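Local structure of glucan-binding protein C, GbpC (Streptococcus mutans UA159, 5UQZ) at residues Y156-T162 with D193-M199; A61-F66 with N216-M220. The protein probably binds glucan at the streptococcal cell surface and mediates both sucrose-dependent and sucrose-independent adherence, this chain holding its calcium-binding beta-supersandwich domain. All coordinates share one frame; numbering follows the deposited sequence.

Interaction 1 (Y156-T162 with D193-M199); sequences YTLNSST and DKISVTM
Asn159 lays its amide across the neighbouring strand and spends both N-H groups of ND2 there. One goes to Ser196 OG (ND2 to OG 3.0 Å, 172° at the hydrogen), the other to Thr198 OG1 (ND2 to OG1 2.9 Å); both hydroxyl oxygens lie in the amide plane, which fixes the rotation of the group. Thr198 OG1 is also bonded to Thr313 OG1. The backbone of the same residue is held too: Asn159 N donates to Ser196 O at 2.7 Å. These are adjacent antiparallel strands of the large sheet of the beta-supersandwich, and Thr157 and Thr198 form a hydrogen-bonded pair. A water donates to Thr198 O and is bonded to Thr157 OG1. Farther on, Ser196 N still reaches Ser160 O, at 3.2 Å and from above the carbonyl plane, and Ser160 OG (chi1 67°) adds a bond to Lys194 O at 2.8 Å. A second water accepts from Lys194 N and can donate to Ser161 O. Thr162 N is buried without a partner; Thr162 OG1 bonds Gln185 O. On the face opposite Thr157 and Thr198, Met199 SD makes an oblique Met-aromatic contact, 5.2 Å from the Tyr156 ring centroid and 63° off its normal; Tyr156 OH bonds Tyr136 OH.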
loop_
_atom_site.group_PDB
_atom_site.type_symbol
_atom_site.label_atom_id
_atom_site.label_comp_id
_atom_site.label_asym_id
_atom_site.label_seq_id
_atom_site.Cartn_x
_atom_site.Cartn_y
_atom_site.Cartn_z
ATOM N N TYR A 156 14.851 6.519 9.032
ATOM C CA TYR A 156 14.723 5.200 8.421
ATOM C C TYR A 156 16.023 4.440 8.638
ATOM O O TYR A 156 17.120 4.993 8.444
ATOM C CB TYR A 156 14.535 5.304 6.881
ATOM C CG TYR A 156 13.382 6.155 6.433
ATOM C CD1 TYR A 156 13.517 7.520 6.200
ATOM C CD2 TYR A 156 12.181 5.561 6.105
ATOM C CE1 TYR A 156 12.479 8.293 5.664
ATOM C CE2 TYR A 156 11.113 6.322 5.575
ATOM C CZ TYR A 156 11.276 7.673 5.332
ATOM O OH TYR A 156 10.223 8.387 4.828
ATOM N N THR A 157 15.897 3.152 8.967
ATOM C CA THR A 157 17.076 2.277 9.110
ATOM C C THR A 157 16.770 0.950 8.419
ATOM O O THR A 157 15.793 0.274 8.772
ATOM C CB THR A 157 17.404 1.986 10.578
ATOM O OG1 THR A 157 17.566 3.234 11.251
ATOM C CG2 THR A 157 18.701 1.188 10.690
ATOM N N LEU A 158 17.635 0.574 7.482
ATOM C CA LEU A 158 17.506 -0.738 6.839
ATOM C C LEU A 158 18.129 -1.788 7.764
ATOM O O LEU A 158 19.311 -1.673 8.110
ATOM C CB LEU A 158 18.250 -0.698 5.507
ATOM C CG LEU A 158 18.157 -1.989 4.669
ATOM C CD1 LEU A 158 16.746 -2.244 4.139
ATOM C CD2 LEU A 158 19.141 -1.924 3.498
ATOM N N ASN A 159 17.342 -2.762 8.218
ATOM C CA ASN A 159 17.855 -3.760 9.158
ATOM C C ASN A 159 18.369 -5.001 8.443
ATOM O O ASN A 159 19.191 -5.738 8.989
ATOM C CB ASN A 159 16.752 -4.215 10.126
ATOM C CG ASN A 159 16.183 -3.042 10.883
ATOM O OD1 ASN A 159 16.948 -2.248 11.480
ATOM N ND2 ASN A 159 14.871 -2.892 10.833
ATOM N N SER A 160 17.863 -5.292 7.260
ATOM C CA SER A 160 18.243 -6.469 6.475
ATOM C C SER A 160 17.779 -6.258 5.042
ATOM O O SER A 160 16.884 -5.429 4.781
ATOM C CB SER A 160 17.657 -7.755 7.046
ATOM O OG SER A 160 16.222 -7.789 6.916
ATOM N N SER A 161 18.370 -7.031 4.131
ATOM C CA SER A 161 17.970 -7.007 2.723
ATOM C C SER A 161 17.784 -8.438 2.217
ATOM O O SER A 161 18.255 -9.411 2.834
ATOM C CB SER A 161 19.064 -6.325 1.891
ATOM O OG SER A 161 18.664 -6.295 0.553
ATOM N N THR A 162 17.127 -8.553 1.055
ATOM C CA THR A 162 17.045 -9.798 0.317
ATOM C C THR A 162 18.257 -10.036 -0.593
ATOM O O THR A 162 18.360 -11.134 -1.162
ATOM C CB THR A 162 15.744 -9.858 -0.486
ATOM O OG1 THR A 162 15.677 -8.667 -1.273
ATOM C CG2 THR A 162 14.538 -9.877 0.429
ATOM N N ASP A 193 14.851 -14.578 3.476
ATOM C CA ASP A 193 15.406 -13.243 3.694
ATOM C C ASP A 193 14.296 -12.211 3.536
ATOM O O ASP A 193 13.249 -12.484 2.958
ATOM C CB ASP A 193 16.513 -12.980 2.667
ATOM C CG ASP A 193 17.684 -13.952 2.838
ATOM O OD1 ASP A 193 18.048 -14.301 3.992
ATOM O OD2 ASP A 193 18.254 -14.404 1.827
ATOM N N LYS A 194 14.557 -11.006 4.042
ATOM C CA LYS A 194 13.541 -9.956 3.950
ATOM C C LYS A 194 14.236 -8.609 3.858
ATOM O O LYS A 194 15.366 -8.429 4.344
ATOM C CB LYS A 194 12.596 -9.987 5.126
ATOM C CG LYS A 194 13.189 -9.843 6.419
ATOM C CD LYS A 194 12.171 -10.326 7.508
ATOM C CE LYS A 194 12.780 -10.124 8.880
ATOM N NZ LYS A 194 11.811 -10.381 9.973
ATOM N N ILE A 195 13.523 -7.636 3.284
ATOM C CA ILE A 195 13.854 -6.236 3.473
ATOM C C ILE A 195 13.104 -5.805 4.736
ATOM O O ILE A 195 11.879 -6.016 4.848
ATOM C CB ILE A 195 13.413 -5.399 2.258
ATOM C CG1 ILE A 195 14.271 -5.741 1.034
ATOM C CG2 ILE A 195 13.504 -3.892 2.555
ATOM C CD1 ILE A 195 13.787 -5.109 -0.265
ATOM N N SER A 196 13.825 -5.192 5.673
ATOM C CA SER A 196 13.245 -4.748 6.945
ATOM C C SER A 196 13.689 -3.312 7.167
ATOM O O SER A 196 14.889 -3.032 7.083
ATOM C CB SER A 196 13.811 -5.615 8.073
ATOM O OG SER A 196 13.431 -5.054 9.320
ATOM N N VAL A 197 12.733 -2.421 7.453
ATOM C CA VAL A 197 13.053 -0.994 7.654
ATOM C C VAL A 197 12.361 -0.542 8.943
ATOM O O VAL A 197 11.133 -0.634 9.053
ATOM C CB VAL A 197 12.570 -0.130 6.462
ATOM C CG1 VAL A 197 12.832 1.365 6.735
ATOM C CG2 VAL A 197 13.271 -0.529 5.177
ATOM N N THR A 198 13.142 -0.005 9.876
ATOM C CA THR A 198 12.581 0.639 11.047
ATOM C C THR A 198 12.463 2.137 10.771
ATOM O O THR A 198 13.387 2.765 10.241
ATOM C CB THR A 198 13.479 0.396 12.274
ATOM O OG1 THR A 198 13.525 -1.000 12.551
ATOM C CG2 THR A 198 12.973 1.134 13.511
ATOM N N MET A 199 11.313 2.688 11.139
ATOM C CA MET A 199 11.036 4.094 10.910
ATOM C C MET A 199 10.517 4.731 12.182
ATOM O O MET A 199 9.886 4.082 13.025
ATOM C CB MET A 199 10.121 4.329 9.762
ATOM C CG MET A 199 9.028 3.557 9.439
ATOM S SD MET A 199 8.454 3.957 7.670
ATOM C CE MET A 199 7.922 5.647 7.885
HETATM O O HOH W 1 15.107 4.471 11.837
HETATM O O HOH W 2 17.195 -10.748 5.262
HETATM O O HOH W 3 17.463 -13.690 -0.678
#

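Interaction 2 (A61-F66 with N216-M220); sequences AQGLVF and NNAIM
Gln62 and Ile219 run alongside each other, pointing opposite ways, and the Gln62 amide takes the place that a second strand would fill beside the backbone of Ile219. Gln62 NE2 donates to Ile219 O at 2.9 Å, while Gln62 OE1 accepts from Ile219 N at 3.1 Å, so one side-chain amide closes a two-bond ring with both polar backbone atoms of a single residue. Here the loop after helix 57-60 and the short strand 64-65 meet the chain leading into strand 219-222, an outermost strand of a small antiparallel sheet in the glucan-binding domain. The Gln62 chain leaves the backbone away from its partner and bends at chi2 (70°), which turns the amide back onto Ile219. OE1 also accepts from Leu64 N of its own segment; this donor and Ile219 N approach from opposite faces of the amide plane, leaving the group little room to rotate. A second acceptor crowds in, Asn217 O lying 3.0 Å from Gln62 OE1 without a bond between them.

Farther along, Leu64 and Met220 cross obliquely, with Leu64 CD2 resting 3.8 Å from Met220 CG. Leu64 CB packs at the same time over Ala218 CA. The Met220 chain bends at chi3 and carries its methyl to the rim of the next aromatic ring: Met220 CE lies near the plane of Phe66, 4.2 Å from Phe66 CD2. That ring also makes an edge-to-face contact with Phe203 of strand 194-204.

At the opposite end, Asn217 joins the segments through both backbone and side chain. Its carbonyl O takes the N-H of Gly63 at 2.8 Å, on a lone pair. Asn217 OD1 is held by Asn145 ND2, and Asn217 ND2 donates to Ala61 O at 2.9 Å, with the acceptor close to the Asn217 amide plane.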
loop_
_atom_site.group_PDB
_atom_site.type_symbol
_atom_site.label_atom_id
_atom_site.label_comp_id
_atom_site.label_asym_id
_atom_site.label_seq_id
_atom_site.Cartn_x
_atom_site.Cartn_y
_atom_site.Cartn_z
ATOM N N ALA A 61 -11.533 9.009 17.040
ATOM C CA ALA A 61 -10.360 9.489 17.750
ATOM C C ALA A 61 -9.414 10.265 16.844
ATOM O O ALA A 61 -8.409 10.775 17.341
ATOM C CB ALA A 61 -9.576 8.346 18.365
ATOM N N GLN A 62 -9.678 10.318 15.542
ATOM C CA GLN A 62 -8.690 10.888 14.625
ATOM C C GLN A 62 -8.540 12.386 14.807
ATOM O O GLN A 62 -9.483 13.161 14.572
ATOM C CB GLN A 62 -9.091 10.585 13.178
ATOM C CG GLN A 62 -8.138 11.223 12.140
ATOM C CD GLN A 62 -6.792 10.528 12.167
ATOM O OE1 GLN A 62 -6.010 10.746 13.104
ATOM N NE2 GLN A 62 -6.513 9.707 11.125
ATOM N N GLY A 63 -7.354 12.828 15.191
ATOM C CA GLY A 63 -6.993 14.229 15.217
ATOM C C GLY A 63 -5.900 14.580 14.229
ATOM O O GLY A 63 -5.530 15.761 14.146
ATOM N N LEU A 64 -5.357 13.601 13.515
ATOM C CA LEU A 64 -4.263 13.840 12.585
ATOM C C LEU A 64 -4.853 14.012 11.187
ATOM O O LEU A 64 -5.629 13.169 10.730
ATOM C CB LEU A 64 -3.307 12.654 12.579
ATOM C CG LEU A 64 -2.115 12.817 11.601
ATOM C CD1 LEU A 64 -1.156 13.893 12.063
ATOM C CD2 LEU A 64 -1.366 11.474 11.510
ATOM N N VAL A 65 -4.441 15.080 10.504
ATOM C CA VAL A 65 -4.690 15.267 9.083
ATOM C C VAL A 65 -3.314 15.330 8.430
ATOM O O VAL A 65 -2.575 16.294 8.638
ATOM C CB VAL A 65 -5.523 16.537 8.807
ATOM C CG1 VAL A 65 -5.750 16.673 7.314
ATOM C CG2 VAL A 65 -6.844 16.503 9.598
ATOM N N PHE A 66 -2.957 14.291 7.695
ATOM C CA PHE A 66 -1.617 14.151 7.134
ATOM C C PHE A 66 -1.771 13.240 5.926
ATOM O O PHE A 66 -1.531 12.033 5.974
ATOM C CB PHE A 66 -0.697 13.560 8.192
ATOM C CG PHE A 66 0.741 13.363 7.712
ATOM C CD1 PHE A 66 1.497 14.433 7.235
ATOM C CD2 PHE A 66 1.328 12.126 7.768
ATOM C CE1 PHE A 66 2.820 14.225 6.822
ATOM C CE2 PHE A 66 2.638 11.928 7.375
ATOM C CZ PHE A 66 3.373 12.983 6.923
ATOM N N ASN A 216 -3.237 10.174 21.911
ATOM C CA ASN A 216 -3.683 8.995 21.180
ATOM C C ASN A 216 -4.657 9.329 20.071
ATOM O O ASN A 216 -5.559 8.545 19.735
ATOM C CB ASN A 216 -4.195 7.886 22.094
ATOM C CG ASN A 216 -3.093 7.246 22.891
ATOM O OD1 ASN A 216 -1.921 7.612 22.780
ATOM N ND2 ASN A 216 -3.461 6.301 23.752
ATOM N N ASN A 217 -4.457 10.504 19.437
ATOM C CA ASN A 217 -5.322 10.924 18.333
ATOM C C ASN A 217 -4.655 10.788 16.967
ATOM O O ASN A 217 -5.254 11.198 15.966
ATOM C CB ASN A 217 -5.808 12.359 18.543
ATOM C CG ASN A 217 -6.589 12.516 19.850
ATOM O OD1 ASN A 217 -6.153 13.215 20.770
ATOM N ND2 ASN A 217 -7.739 11.831 19.925
ATOM N N ALA A 218 -3.441 10.238 16.871
ATOM C CA ALA A 218 -2.811 10.090 15.560
ATOM C C ALA A 218 -3.131 8.700 15.042
ATOM O O ALA A 218 -2.432 7.730 15.344
ATOM C CB ALA A 218 -1.302 10.343 15.623
ATOM N N ILE A 219 -4.171 8.580 14.216
ATOM C CA ILE A 219 -4.523 7.290 13.640
ATOM C C ILE A 219 -3.888 7.242 12.259
ATOM O O ILE A 219 -4.149 8.110 11.412
ATOM C CB ILE A 219 -6.040 7.054 13.582
ATOM C CG1 ILE A 219 -6.733 7.416 14.915
ATOM C CG2 ILE A 219 -6.297 5.569 13.215
ATOM C CD1 ILE A 219 -6.173 6.744 16.140
ATOM N N MET A 220 -3.034 6.260 12.024
ATOM C CA MET A 220 -2.270 6.201 10.789
ATOM C C MET A 220 -2.539 4.897 10.053
ATOM O O MET A 220 -2.779 3.839 10.645
ATOM C CB MET A 220 -0.794 6.370 11.087
ATOM C CG MET A 220 -0.553 7.750 11.694
ATOM S SD MET A 220 1.143 8.272 11.744
ATOM C CE MET A 220 1.381 8.584 9.995
#

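In the fold
The centres of interaction 1 and interaction 2 lie 26 Å apart, and their nearest atoms come to about 7 Å without touching. Strand 194-204 relates them: its first half forms one side of interaction 1, and farther along Ile201 meets Met220 while Phe203 meets Leu64 of interaction 2. In the chain, strand 219-222 is the next strand after 194-204, and both segments of interaction 1 fall within the 149 residues that separate the two segments of interaction 2. The calcium ion is bound by Ser224, Asn226 and Glu237; the Ile195 side chain of interaction 1 is about 12 Å from the ion and about 9 Å from the side chain of Glu237. Interaction 2 lies away from that site.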